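Local coordinates for uncharacterized protein (PDB 4E72) that is of unknown function but belongs to the DUF3298 family and, in its full-length natural form, is probably exported as a lipoprotein, at residues K90-H95 with A181-A186; L98-L103 with R118-Y123; D7-E12 with L36-E41; E143-Q148 with V187-D192. All coordinates share one frame; numbering follows the deposited sequence.

Followed from the N terminus, the chain is tied by four contacts, all but contacts 3 and 4 touching one another. Contact 3 closes the first loop, holding the lead-in to strand 12-19 against the end of strand 30-37. That loop is complete before contact 1 opens at 90-95. Contact 2, the hairpin of strands 98-108 and 115-124, is nested inside the long loop of contact 1, which 181-186 closes. Contact 4 opens at helix 142-159 and closes at 187-192, so contacts 1 and 4 cross along the chain. Contacts 1, 2 and 3 all reach the six-stranded mixed sheet; contact 1 ties it to the loop joining strands 179-181 and 187-190 of the smaller antiparallel sheet, onto which contact 4 packs its helix.

Contact 1 (K90-H95 with A181-A186)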
loop_
_atom_site.group_PDB
_atom_site.type_symbol
_atom_site.label_atom_id
_atom_site.label_comp_id
_atom_site.label_asym_id
_atom_site.label_seq_id
_atom_site.Cartn_x
_atom_site.Cartn_y
_atom_site.Cartn_z
ATOM N N LYS A 90 -5.864 -0.776 -6.516
ATOM C CA LYS A 90 -5.544 -1.171 -7.893
ATOM C C LYS A 90 -4.538 -2.326 -7.902
ATOM O O LYS A 90 -3.703 -2.453 -6.991
ATOM C CB LYS A 90 -5.054 0.007 -8.774
ATOM C CG LYS A 90 -3.752 0.672 -8.340
ATOM C CD LYS A 90 -3.149 1.496 -9.470
ATOM C CE LYS A 90 -1.662 1.697 -9.280
ATOM N NZ LYS A 90 -1.034 2.387 -10.447
ATOM N N VAL A 91 -4.652 -3.181 -8.916
ATOM C CA VAL A 91 -3.731 -4.289 -9.097
ATOM C C VAL A 91 -2.392 -3.711 -9.572
ATOM O O VAL A 91 -2.328 -3.087 -10.619
ATOM C CB VAL A 91 -4.257 -5.397 -10.043
ATOM C CG1 VAL A 91 -3.177 -6.447 -10.304
ATOM C CG2 VAL A 91 -5.515 -6.059 -9.472
ATOM N N ARG A 92 -1.352 -3.856 -8.751
ATOM C CA ARG A 92 -0.024 -3.407 -9.128
ATOM C C ARG A 92 0.583 -4.462 -10.059
ATOM O O ARG A 92 1.155 -4.103 -11.083
ATOM C CB ARG A 92 0.861 -3.144 -7.880
ATOM C CG ARG A 92 2.272 -2.700 -8.288
ATOM C CD ARG A 92 3.015 -1.964 -7.211
ATOM N NE ARG A 92 4.405 -1.782 -7.606
ATOM C CZ ARG A 92 5.220 -0.852 -7.131
ATOM N NH1 ARG A 92 4.786 0.030 -6.238
ATOM N NH2 ARG A 92 6.481 -0.795 -7.545
ATOM N N GLU A 93 0.473 -5.765 -9.699
ATOM C CA GLU A 93 1.020 -6.862 -10.511
ATOM C C GLU A 93 0.304 -8.172 -10.287
ATOM O O GLU A 93 -0.267 -8.407 -9.221
ATOM C CB GLU A 93 2.509 -7.089 -10.202
ATOM C CG GLU A 93 3.468 -6.243 -11.023
ATOM C CD GLU A 93 4.778 -5.938 -10.327
ATOM O OE1 GLU A 93 5.547 -6.893 -10.076
ATOM O OE2 GLU A 93 5.042 -4.746 -10.041
ATOM N N GLN A 94 0.377 -9.047 -11.294
ATOM C CA GLN A 94 -0.105 -10.426 -11.250
ATOM C C GLN A 94 0.968 -11.289 -11.850
ATOM O O GLN A 94 1.347 -11.059 -13.008
ATOM C CB GLN A 94 -1.438 -10.603 -11.985
ATOM C CG GLN A 94 -2.589 -10.017 -11.200
ATOM C CD GLN A 94 -3.904 -10.528 -11.680
ATOM O OE1 GLN A 94 -4.244 -11.689 -11.487
ATOM N NE2 GLN A 94 -4.687 -9.654 -12.274
ATOM N N HIS A 95 1.515 -12.228 -11.051
ATOM C CA HIS A 95 2.555 -13.162 -11.494
ATOM C C HIS A 95 2.618 -14.356 -10.569
ATOM O O HIS A 95 2.461 -14.214 -9.353
ATOM C CB HIS A 95 3.956 -12.501 -11.597
ATOM C CG HIS A 95 4.556 -12.102 -10.279
ATOM N ND1 HIS A 95 5.423 -12.945 -9.594
ATOM C CD2 HIS A 95 4.378 -10.967 -9.552
ATOM C CE1 HIS A 95 5.737 -12.307 -8.477
ATOM N NE2 HIS A 95 5.134 -11.111 -8.406
ATOM N N ALA A 181 6.030 -5.605 -0.794
ATOM C CA ALA A 181 5.361 -6.289 -1.893
ATOM C C ALA A 181 6.289 -7.249 -2.620
ATOM O O ALA A 181 7.455 -6.916 -2.887
ATOM C CB ALA A 181 4.793 -5.295 -2.863
ATOM N N LEU A 182 5.753 -8.456 -2.952
ATOM C CA LEU A 182 6.473 -9.467 -3.697
ATOM C C LEU A 182 6.365 -9.137 -5.198
ATOM O O LEU A 182 5.728 -9.860 -5.971
ATOM C CB LEU A 182 5.962 -10.888 -3.369
ATOM C CG LEU A 182 6.273 -11.446 -1.952
ATOM C CD1 LEU A 182 5.627 -12.812 -1.760
ATOM C CD2 LEU A 182 7.794 -11.575 -1.706
ATOM N N THR A 183 6.984 -8.009 -5.608
ATOM C CA THR A 183 6.985 -7.575 -7.003
ATOM C C THR A 183 7.944 -8.518 -7.796
ATOM O O THR A 183 8.733 -9.276 -7.206
ATOM C CB THR A 183 7.267 -6.071 -7.104
ATOM O OG1 THR A 183 8.278 -5.725 -6.169
ATOM C CG2 THR A 183 6.031 -5.234 -6.801
ATOM N N PHE A 184 7.768 -8.568 -9.105
ATOM C CA PHE A 184 8.494 -9.524 -9.944
ATOM C C PHE A 184 10.004 -9.222 -10.056
ATOM O O PHE A 184 10.793 -10.153 -9.988
ATOM C CB PHE A 184 7.858 -9.611 -11.338
ATOM C CG PHE A 184 8.468 -10.637 -12.253
ATOM C CD1 PHE A 184 7.999 -11.946 -12.270
ATOM C CD2 PHE A 184 9.495 -10.291 -13.129
ATOM C CE1 PHE A 184 8.585 -12.908 -13.105
ATOM C CE2 PHE A 184 10.076 -11.253 -13.972
ATOM C CZ PHE A 184 9.615 -12.554 -13.954
ATOM N N GLY A 185 10.377 -7.948 -10.203
ATOM C CA GLY A 185 11.769 -7.563 -10.426
ATOM C C GLY A 185 12.682 -7.614 -9.230
ATOM O O GLY A 185 13.869 -7.914 -9.370
ATOM N N ALA A 186 12.127 -7.314 -8.051
ATOM C CA ALA A 186 12.796 -7.239 -6.753
ATOM C C ALA A 186 11.731 -7.179 -5.680
ATOM O O ALA A 186 10.558 -7.022 -6.018
ATOM C CB ALA A 186 13.665 -5.981 -6.692
#
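His-95 and Phe-184 are brought together by contrasting first torsions: the imidazole is swung between its own backbone N and carbonyl carbon (chi1 68°), whereas CG of Phe-184 stands opposite its backbone N (chi1 -176°). With these torsions the edge of the phenyl ring is directed at the imidazole face in a T-shaped pair, centroids 5.6 Å apart, and Phe-184 CB lies over the middle of that face, 4.2 Å from the centroid, as a CH-pi contact. The imidazole is also held by its edge. His-95 NE2 donates to Leu-182 O at 2.8 Å, in the plane of both the ring and the carbonyl. Alongside, Glu-93 OE1 accepts a hydrogen bond from Phe-184 N at 2.9 Å, nearly straight (166°), while Glu-93 OE2 rests 3.4 Å from Thr-183 CG2. Arg-92 can join Glu-93 on this side because the two form a classic beta bulge opposite Ile-100; its NE touches the same methyl, and its NH1 makes salt bridges to Glu-205 and Glu-102. Leu-182, meanwhile, centres an inverse gamma turn. The chemistry implies a proton on His-95 NE2 and a loop gripped through its backbone, with one carbonyl and one N-H secured by strand side chains.

Contact 2 (L98-L103 with R118-Y123); sequences LVIIEL and RGFINY
Leu-103 and Ile-121 meet on the tightly packed face of this strand pair, where Leu-103 CD2 touches Ile-121 CD1 at 3.9 Å and the two side chains are nearly perpendicular. Gly-119, with no side chain, lets Leu-103 lie low against the neighbouring backbone, with Leu-103 CD1 3.8 Å from Gly-119 C. Next along, Ile-101 and Ile-121 run side by side, CB to CB 3.9 Å, and helix 44-54 packs against both. The face bearing Glu-102 and Phe-120 is looser, and both residues, like Arg-118 at the strand end, are partly open to solvent. There Glu-102, extended from a trans first torsion (chi1 -158°), runs beside Phe-120, with Glu-102 CG 3.7 Å from Phe-120 CE1. Glu-102 OE2 stays 4.4 Å from Arg-118 NE, beyond a salt bridge, while OE1 pairs with Arg-92. Farther along this face the polar end of Asn-122 is buried but satisfied by Val-180 O and Leu-182 N. Six backbone hydrogen bonds join Val-99 with Tyr-123, Ile-101 with Ile-121 and Leu-103 with Gly-119, the alternating pattern of an antiparallel beta hairpin inside a larger mixed sheet.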
loop_
_atom_site.group_PDB
_atom_site.type_symbol
_atom_site.label_atom_id
_atom_site.label_comp_id
_atom_site.label_asym_id
_atom_site.label_seq_id
_atom_site.Cartn_x
_atom_site.Cartn_y
_atom_site.Cartn_z
ATOM N N LEU A 98 0.264 -15.028 -7.755
ATOM C CA LEU A 98 0.170 -13.946 -6.770
ATOM C C LEU A 98 -0.558 -12.729 -7.334
ATOM O O LEU A 98 -0.388 -12.410 -8.510
ATOM C CB LEU A 98 1.554 -13.484 -6.270
ATOM C CG LEU A 98 2.542 -14.489 -5.655
ATOM C CD1 LEU A 98 3.726 -13.740 -5.078
ATOM C CD2 LEU A 98 1.917 -15.301 -4.550
ATOM N N VAL A 99 -1.351 -12.038 -6.487
ATOM C CA VAL A 99 -2.022 -10.780 -6.871
ATOM C C VAL A 99 -1.460 -9.703 -5.957
ATOM O O VAL A 99 -1.576 -9.835 -4.746
ATOM C CB VAL A 99 -3.581 -10.809 -6.847
ATOM C CG1 VAL A 99 -4.162 -9.552 -7.505
ATOM C CG2 VAL A 99 -4.124 -12.050 -7.526
ATOM N N ILE A 100 -0.779 -8.694 -6.515
ATOM C CA ILE A 100 -0.216 -7.614 -5.702
ATOM C C ILE A 100 -1.122 -6.405 -5.866
ATOM O O ILE A 100 -1.194 -5.841 -6.943
ATOM C CB ILE A 100 1.280 -7.281 -5.977
ATOM C CG1 ILE A 100 2.188 -8.518 -6.150
ATOM C CG2 ILE A 100 1.830 -6.236 -4.961
ATOM C CD1 ILE A 100 2.176 -9.622 -5.076
ATOM N N ILE A 101 -1.877 -6.084 -4.826
ATOM C CA ILE A 101 -2.813 -4.965 -4.801
ATOM C C ILE A 101 -2.159 -3.812 -4.072
ATOM O O ILE A 101 -1.681 -3.994 -2.951
ATOM C CB ILE A 101 -4.181 -5.361 -4.160
ATOM C CG1 ILE A 101 -4.882 -6.456 -5.019
ATOM C CG2 ILE A 101 -5.098 -4.123 -4.014
ATOM C CD1 ILE A 101 -5.933 -7.234 -4.312
ATOM N N GLU A 102 -2.116 -2.639 -4.727
ATOM C CA GLU A 102 -1.597 -1.404 -4.131
ATOM C C GLU A 102 -2.767 -0.534 -3.679
ATOM O O GLU A 102 -3.727 -0.324 -4.440
ATOM C CB GLU A 102 -0.676 -0.634 -5.086
ATOM C CG GLU A 102 0.236 0.304 -4.306
ATOM C CD GLU A 102 1.262 1.140 -5.049
ATOM O OE1 GLU A 102 1.815 0.675 -6.073
ATOM O OE2 GLU A 102 1.565 2.247 -4.549
ATOM N N LEU A 103 -2.675 -0.033 -2.430
ATOM C CA LEU A 103 -3.690 0.792 -1.776
ATOM C C LEU A 103 -3.226 2.225 -1.583
ATOM O O LEU A 103 -2.092 2.448 -1.171
ATOM C CB LEU A 103 -4.040 0.193 -0.401
ATOM C CG LEU A 103 -4.285 -1.325 -0.358
ATOM C CD1 LEU A 103 -4.002 -1.861 1.004
ATOM C CD2 LEU A 103 -5.705 -1.678 -0.807
ATOM N N ARG A 118 -0.537 4.718 2.073
ATOM C CA ARG A 118 -0.195 3.675 1.081
ATOM C C ARG A 118 -0.199 2.363 1.781
ATOM O O ARG A 118 -0.020 2.335 2.987
ATOM C CB ARG A 118 1.167 3.903 0.372
ATOM C CG ARG A 118 1.237 5.096 -0.556
ATOM C CD ARG A 118 0.441 4.951 -1.841
ATOM N NE ARG A 118 0.637 6.108 -2.720
ATOM C CZ ARG A 118 0.047 7.297 -2.579
ATOM N NH1 ARG A 118 -0.818 7.508 -1.587
ATOM N NH2 ARG A 118 0.323 8.285 -3.418
ATOM N N GLY A 119 -0.417 1.290 1.032
ATOM C CA GLY A 119 -0.441 -0.075 1.552
ATOM C C GLY A 119 -0.362 -1.117 0.451
ATOM O O GLY A 119 -0.534 -0.815 -0.742
ATOM N N PHE A 120 -0.074 -2.349 0.845
ATOM C CA PHE A 120 -0.034 -3.469 -0.101
ATOM C C PHE A 120 -0.890 -4.615 0.402
ATOM O O PHE A 120 -1.068 -4.784 1.614
ATOM C CB PHE A 120 1.403 -3.986 -0.320
ATOM C CG PHE A 120 2.349 -3.090 -1.073
ATOM C CD1 PHE A 120 2.039 -2.640 -2.358
ATOM C CD2 PHE A 120 3.601 -2.786 -0.553
ATOM C CE1 PHE A 120 2.936 -1.835 -3.074
ATOM C CE2 PHE A 120 4.505 -1.997 -1.276
ATOM C CZ PHE A 120 4.161 -1.513 -2.524
ATOM N N ILE A 121 -1.400 -5.401 -0.532
ATOM C CA ILE A 121 -2.026 -6.697 -0.300
ATOM C C ILE A 121 -1.225 -7.677 -1.172
ATOM O O ILE A 121 -1.078 -7.447 -2.372
ATOM C CB ILE A 121 -3.547 -6.769 -0.588
ATOM C CG1 ILE A 121 -4.357 -5.709 0.198
ATOM C CG2 ILE A 121 -4.075 -8.215 -0.356
ATOM C CD1 ILE A 121 -5.841 -5.553 -0.268
ATOM N N ASN A 122 -0.675 -8.721 -0.572
ATOM C CA ASN A 122 0.017 -9.796 -1.292
ATOM C C ASN A 122 -0.867 -11.039 -1.183
ATOM O O ASN A 122 -0.837 -11.730 -0.182
ATOM C CB ASN A 122 1.426 -10.046 -0.749
ATOM C CG ASN A 122 2.347 -8.891 -0.934
ATOM O OD1 ASN A 122 3.057 -8.810 -1.942
ATOM N ND2 ASN A 122 2.334 -7.958 0.027
ATOM N N TYR A 123 -1.730 -11.247 -2.160
ATOM C CA TYR A 123 -2.661 -12.363 -2.141
ATOM C C TYR A 123 -2.147 -13.555 -2.950
ATOM O O TYR A 123 -1.960 -13.447 -4.163
ATOM C CB TYR A 123 -4.028 -11.908 -2.670
ATOM C CG TYR A 123 -5.098 -12.957 -2.483
ATOM C CD1 TYR A 123 -5.759 -13.097 -1.264
ATOM C CD2 TYR A 123 -5.468 -13.798 -3.529
ATOM C CE1 TYR A 123 -6.737 -14.072 -1.081
ATOM C CE2 TYR A 123 -6.438 -14.789 -3.353
ATOM C CZ TYR A 123 -7.066 -14.922 -2.125
ATOM O OH TYR A 123 -8.055 -15.852 -1.946
#

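Contact 3 (D7-E12 with L36-E41); sequences DPLPTE and LKFPDE
Leu-9, Glu-12 and Thr-11 have the most surface buried in this contact with the end of strand 30-37, at the place where an irregular N-terminal segment becomes the outermost strand of the mixed sheet. Glu-12 begins the antiparallel pairing: it forms a hydrogen-bonded pair with Lys-37, its N and O both bonded to Lys-37 across the gap. The carboxylate turns off from the pair, and the contact is made by the backbone and CB. Thr-11 adds a third bond. With OG1 pointing back from the backbone N (chi1 176°), the hydroxyl donates to Lys-37 O at 2.9 Å from above the carbonyl plane, on the face opposite that approached by Glu-12 N, so that one oxygen is gripped by two donors. The same OG1 sits over one face of the Phe-38 ring, towards its rim. Leu-9 supplies the apolar end: CD1 lies 3.9 Å from Phe-38 CD2 and 3.8 Å from Glu-41 CB, while CD2 reaches Asp-40 CB. The Glu-41 carboxylate turns to Tyr-123 and His-128. Beyond this single pair the backbones diverge, and a water bridges them, donating to Pro-10 O at 2.6 Å and accepting from Asp-40 N at 2.8 Å.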
loop_
_atom_site.group_PDB
_atom_site.type_symbol
_atom_site.label_atom_id
_atom_site.label_comp_id
_atom_site.label_asym_id
_atom_site.label_seq_id
_atom_site.Cartn_x
_atom_site.Cartn_y
_atom_site.Cartn_z
ATOM N N ASP A 7 -2.638 -17.708 -15.312
ATOM C CA ASP A 7 -3.449 -16.736 -16.035
ATOM C C ASP A 7 -3.781 -15.601 -15.083
ATOM O O ASP A 7 -4.024 -15.885 -13.909
ATOM C CB ASP A 7 -4.735 -17.371 -16.578
ATOM C CG ASP A 7 -4.508 -18.485 -17.569
ATOM O OD1 ASP A 7 -3.909 -18.217 -18.637
ATOM O OD2 ASP A 7 -4.969 -19.614 -17.302
ATOM N N PRO A 8 -3.825 -14.324 -15.538
ATOM C CA PRO A 8 -4.193 -13.242 -14.618
ATOM C C PRO A 8 -5.681 -13.260 -14.283
ATOM O O PRO A 8 -6.498 -13.656 -15.119
ATOM C CB PRO A 8 -3.818 -11.978 -15.396
ATOM C CG PRO A 8 -3.945 -12.363 -16.818
ATOM C CD PRO A 8 -3.563 -13.808 -16.901
ATOM N N LEU A 9 -6.032 -12.833 -13.059
ATOM C CA LEU A 9 -7.432 -12.747 -12.654
ATOM C C LEU A 9 -8.096 -11.552 -13.321
ATOM O O LEU A 9 -7.605 -10.433 -13.138
ATOM C CB LEU A 9 -7.594 -12.603 -11.134
ATOM C CG LEU A 9 -7.405 -13.790 -10.221
ATOM C CD1 LEU A 9 -7.478 -13.337 -8.779
ATOM C CD2 LEU A 9 -8.443 -14.877 -10.466
ATOM N N PRO A 10 -9.208 -11.734 -14.072
ATOM C CA PRO A 10 -9.922 -10.559 -14.600
ATOM C C PRO A 10 -10.560 -9.794 -13.434
ATOM O O PRO A 10 -10.881 -10.389 -12.399
ATOM C CB PRO A 10 -10.978 -11.156 -15.538
ATOM C CG PRO A 10 -10.735 -12.635 -15.561
ATOM C CD PRO A 10 -9.947 -12.979 -14.353
ATOM N N THR A 11 -10.708 -8.481 -13.569
ATOM C CA THR A 11 -11.264 -7.679 -12.479
ATOM C C THR A 11 -12.254 -6.588 -12.959
ATOM O O THR A 11 -12.144 -6.082 -14.081
ATOM C CB THR A 11 -10.126 -7.070 -11.648
ATOM O OG1 THR A 11 -10.708 -6.236 -10.655
ATOM C CG2 THR A 11 -9.118 -6.273 -12.488
ATOM N N GLU A 12 -13.215 -6.238 -12.080
ATOM C CA GLU A 12 -14.197 -5.185 -12.330
ATOM C C GLU A 12 -13.868 -3.970 -11.423
ATOM O O GLU A 12 -13.757 -4.113 -10.203
ATOM C CB GLU A 12 -15.641 -5.705 -12.115
ATOM C CG GLU A 12 -16.749 -4.655 -12.231
ATOM C CD GLU A 12 -16.941 -3.940 -13.564
ATOM O OE1 GLU A 12 -16.803 -4.592 -14.626
ATOM O OE2 GLU A 12 -17.283 -2.734 -13.541
ATOM N N LEU A 36 -11.984 -2.499 -6.408
ATOM C CA LEU A 36 -11.990 -3.661 -7.285
ATOM C C LEU A 36 -12.789 -4.840 -6.754
ATOM O O LEU A 36 -12.801 -5.112 -5.547
ATOM C CB LEU A 36 -10.545 -4.173 -7.468
ATOM C CG LEU A 36 -9.497 -3.277 -8.100
ATOM C CD1 LEU A 36 -8.123 -3.839 -7.833
ATOM C CD2 LEU A 36 -9.722 -3.129 -9.602
ATOM N N LYS A 37 -13.370 -5.594 -7.700
ATOM C CA LYS A 37 -14.064 -6.860 -7.492
ATOM C C LYS A 37 -13.412 -7.896 -8.405
ATOM O O LYS A 37 -12.963 -7.557 -9.498
ATOM C CB LYS A 37 -15.570 -6.743 -7.739
ATOM C CG LYS A 37 -16.354 -6.579 -6.445
ATOM C CD LYS A 37 -17.853 -6.579 -6.678
ATOM C CE LYS A 37 -18.616 -6.231 -5.424
ATOM N NZ LYS A 37 -20.086 -6.230 -5.663
ATOM N N PHE A 38 -13.302 -9.137 -7.923
ATOM C CA PHE A 38 -12.696 -10.249 -8.647
ATOM C C PHE A 38 -13.769 -11.337 -8.861
ATOM O O PHE A 38 -14.125 -12.045 -7.910
ATOM C CB PHE A 38 -11.454 -10.786 -7.901
ATOM C CG PHE A 38 -10.284 -9.825 -7.781
ATOM C CD1 PHE A 38 -10.182 -8.953 -6.699
ATOM C CD2 PHE A 38 -9.254 -9.834 -8.718
ATOM C CE1 PHE A 38 -9.085 -8.096 -6.568
ATOM C CE2 PHE A 38 -8.158 -8.966 -8.589
ATOM C CZ PHE A 38 -8.081 -8.110 -7.514
ATOM N N PRO A 39 -14.341 -11.444 -10.088
ATOM C CA PRO A 39 -15.406 -12.442 -10.319
ATOM C C PRO A 39 -14.977 -13.902 -10.059
ATOM O O PRO A 39 -15.783 -14.674 -9.534
ATOM C CB PRO A 39 -15.769 -12.236 -11.796
ATOM C CG PRO A 39 -15.321 -10.852 -12.120
ATOM C CD PRO A 39 -14.084 -10.645 -11.307
ATOM N N ASP A 40 -13.715 -14.264 -10.396
ATOM C CA ASP A 40 -13.165 -15.616 -10.238
ATOM C C ASP A 40 -12.667 -15.901 -8.812
ATOM O O ASP A 40 -12.675 -17.065 -8.410
ATOM C CB ASP A 40 -12.030 -15.855 -11.237
ATOM C CG ASP A 40 -12.479 -15.811 -12.686
ATOM O OD1 ASP A 40 -12.640 -14.694 -13.225
ATOM O OD2 ASP A 40 -12.663 -16.896 -13.284
ATOM N N GLU A 41 -12.251 -14.860 -8.051
ATOM C CA GLU A 41 -11.775 -14.986 -6.665
ATOM C C GLU A 41 -12.628 -14.066 -5.738
ATOM O O GLU A 41 -12.131 -13.043 -5.280
ATOM C CB GLU A 41 -10.270 -14.645 -6.589
ATOM C CG GLU A 41 -9.546 -15.190 -5.370
ATOM C CD GLU A 41 -9.212 -16.672 -5.360
ATOM O OE1 GLU A 41 -9.216 -17.308 -6.440
ATOM O OE2 GLU A 41 -8.895 -17.189 -4.264
HETATM O O HOH W 1 -11.619 -12.643 -11.431
#

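Contact 4 (E143-Q148 with V187-D192); sequences EAFWKQ and VTLKYD
Leu-189 is the projecting knob of this contact, its forked end reaching two ring atoms of the helix aromatics: CD2 lies 3.7 Å from Phe-145 CZ, and CD1 lies 3.7 Å from Trp-146 CZ3. The hollow it fills is shaped by the rings themselves. Phe-145, with CG anti to the backbone N (chi1 177°), and Trp-146, with CG anti to the carbonyl carbon (chi1 -66°), converge so that Phe-145 CD2 sits 3.8 Å above the middle of the indole face. This is helix-on-sheet packing, helix 142-159 against the three-stranded antiparallel sheet; the axes of 143-148 and 187-190 are 11.7 Å apart and at 80°, a distance bridged by these long side chains. Val-180 and Leu-206, from the strands flanking 187-190, also touch Leu-189. On one side of the knob, Val-187 CG1 approaches Phe-145 CE1 at 4.2 Å, near the plane of the ring and at its edge. On the indole side, Tyr-191 and Trp-146 run antiparallel to one another, with Tyr-191 OH 4.2 Å from Trp-146 CZ3 and hydrogen-bonded to Gln-175 O.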
loop_
_atom_site.group_PDB
_atom_site.type_symbol
_atom_site.label_atom_id
_atom_site.label_comp_id
_atom_site.label_asym_id
_atom_site.label_seq_id
_atom_site.Cartn_x
_atom_site.Cartn_y
_atom_site.Cartn_z
ATOM N N GLU A 143 15.314 -10.572 11.039
ATOM C CA GLU A 143 16.525 -9.780 11.287
ATOM C C GLU A 143 17.381 -9.706 10.008
ATOM O O GLU A 143 17.693 -8.596 9.564
ATOM C CB GLU A 143 17.338 -10.392 12.439
ATOM N N ALA A 144 17.662 -10.876 9.360
ATOM C CA ALA A 144 18.416 -10.941 8.098
ATOM C C ALA A 144 17.706 -10.154 6.963
ATOM O O ALA A 144 18.379 -9.522 6.152
ATOM C CB ALA A 144 18.623 -12.390 7.681
ATOM N N PHE A 145 16.357 -10.172 6.926
ATOM C CA PHE A 145 15.589 -9.409 5.928
ATOM C C PHE A 145 15.811 -7.888 6.082
ATOM O O PHE A 145 16.074 -7.198 5.089
ATOM C CB PHE A 145 14.090 -9.727 6.024
ATOM C CG PHE A 145 13.213 -8.936 5.074
ATOM C CD1 PHE A 145 13.072 -9.324 3.745
ATOM C CD2 PHE A 145 12.499 -7.822 5.522
ATOM C CE1 PHE A 145 12.234 -8.624 2.884
ATOM C CE2 PHE A 145 11.677 -7.114 4.658
ATOM C CZ PHE A 145 11.562 -7.510 3.337
ATOM N N TRP A 146 15.743 -7.374 7.318
ATOM C CA TRP A 146 15.894 -5.935 7.505
ATOM C C TRP A 146 17.352 -5.513 7.313
ATOM O O TRP A 146 17.583 -4.362 6.946
ATOM C CB TRP A 146 15.279 -5.446 8.824
ATOM C CG TRP A 146 13.785 -5.619 8.835
ATOM C CD1 TRP A 146 13.081 -6.574 9.506
ATOM C CD2 TRP A 146 12.825 -4.895 8.040
ATOM N NE1 TRP A 146 11.738 -6.452 9.234
ATOM C CE2 TRP A 146 11.556 -5.450 8.311
ATOM C CE3 TRP A 146 12.911 -3.818 7.140
ATOM C CZ2 TRP A 146 10.384 -4.959 7.723
ATOM C CZ3 TRP A 146 11.761 -3.366 6.523
ATOM C CH2 TRP A 146 10.511 -3.927 6.820
ATOM N N LYS A 147 18.311 -6.458 7.435
ATOM C CA LYS A 147 19.722 -6.186 7.136
ATOM C C LYS A 147 19.891 -5.938 5.646
ATOM O O LYS A 147 20.633 -5.032 5.284
ATOM C CB LYS A 147 20.651 -7.324 7.600
ATOM C CG LYS A 147 20.795 -7.408 9.119
ATOM C CD LYS A 147 21.790 -6.415 9.715
ATOM C CE LYS A 147 22.031 -6.679 11.190
ATOM N NZ LYS A 147 22.780 -7.949 11.439
ATOM N N GLN A 148 19.155 -6.690 4.784
ATOM C CA GLN A 148 19.154 -6.511 3.322
ATOM C C GLN A 148 18.399 -5.248 2.928
ATOM O O GLN A 148 18.745 -4.609 1.935
ATOM C CB GLN A 148 18.562 -7.732 2.591
ATOM C CG GLN A 148 19.332 -9.044 2.830
ATOM C CD GLN A 148 20.818 -8.909 2.607
ATOM O OE1 GLN A 148 21.270 -8.575 1.512
ATOM N NE2 GLN A 148 21.606 -9.111 3.659
ATOM N N VAL A 187 12.101 -7.335 -4.400
ATOM C CA VAL A 187 11.113 -7.146 -3.344
ATOM C C VAL A 187 10.963 -5.596 -3.131
ATOM O O VAL A 187 11.963 -4.892 -2.943
ATOM C CB VAL A 187 11.461 -7.940 -2.057
ATOM C CG1 VAL A 187 10.678 -7.441 -0.836
ATOM C CG2 VAL A 187 11.191 -9.423 -2.267
ATOM N N THR A 188 9.730 -5.072 -3.217
ATOM C CA THR A 188 9.503 -3.622 -3.017
ATOM C C THR A 188 9.165 -3.303 -1.556
ATOM O O THR A 188 8.256 -3.912 -0.990
ATOM C CB THR A 188 8.397 -3.102 -3.961
ATOM O OG1 THR A 188 8.796 -3.359 -5.302
ATOM C CG2 THR A 188 8.110 -1.593 -3.794
ATOM N N LEU A 189 9.901 -2.341 -0.960
ATOM C CA LEU A 189 9.610 -1.780 0.369
ATOM C C LEU A 189 9.128 -0.368 0.149
ATOM O O LEU A 189 9.895 0.485 -0.318
ATOM C CB LEU A 189 10.790 -1.777 1.361
ATOM C CG LEU A 189 11.582 -3.047 1.644
ATOM C CD1 LEU A 189 12.402 -2.860 2.898
ATOM C CD2 LEU A 189 10.693 -4.221 1.843
ATOM N N LYS A 190 7.850 -0.129 0.429
ATOM C CA LYS A 190 7.238 1.177 0.223
ATOM C C LYS A 190 7.031 1.882 1.575
ATOM O O LYS A 190 6.485 1.296 2.509
ATOM C CB LYS A 190 5.917 1.014 -0.549
ATOM C CG LYS A 190 5.095 2.282 -0.670
ATOM C CD LYS A 190 5.403 3.037 -1.906
ATOM C CE LYS A 190 4.190 3.164 -2.783
ATOM N NZ LYS A 190 4.478 4.045 -3.936
ATOM N N TYR A 191 7.465 3.147 1.652
ATOM C CA TYR A 191 7.440 3.946 2.867
ATOM C C TYR A 191 6.365 4.998 2.861
ATOM O O TYR A 191 6.096 5.638 1.844
ATOM C CB TYR A 191 8.816 4.616 3.098
ATOM C CG TYR A 191 9.789 3.597 3.633
ATOM C CD1 TYR A 191 10.298 2.591 2.810
ATOM C CD2 TYR A 191 10.111 3.557 4.988
ATOM C CE1 TYR A 191 11.129 1.598 3.312
ATOM C CE2 TYR A 191 10.941 2.564 5.500
ATOM C CZ TYR A 191 11.424 1.568 4.666
ATOM O OH TYR A 191 12.199 0.543 5.170
ATOM N N ASP A 192 5.768 5.191 4.034
ATOM C CA ASP A 192 4.810 6.257 4.235
ATOM C C ASP A 192 5.558 7.564 4.094
ATOM O O ASP A 192 6.768 7.623 4.363
ATOM C CB ASP A 192 4.146 6.133 5.618
ATOM C CG ASP A 192 3.041 5.080 5.650
ATOM O OD1 ASP A 192 2.121 5.145 4.780
ATOM O OD2 ASP A 192 3.053 4.230 6.576
#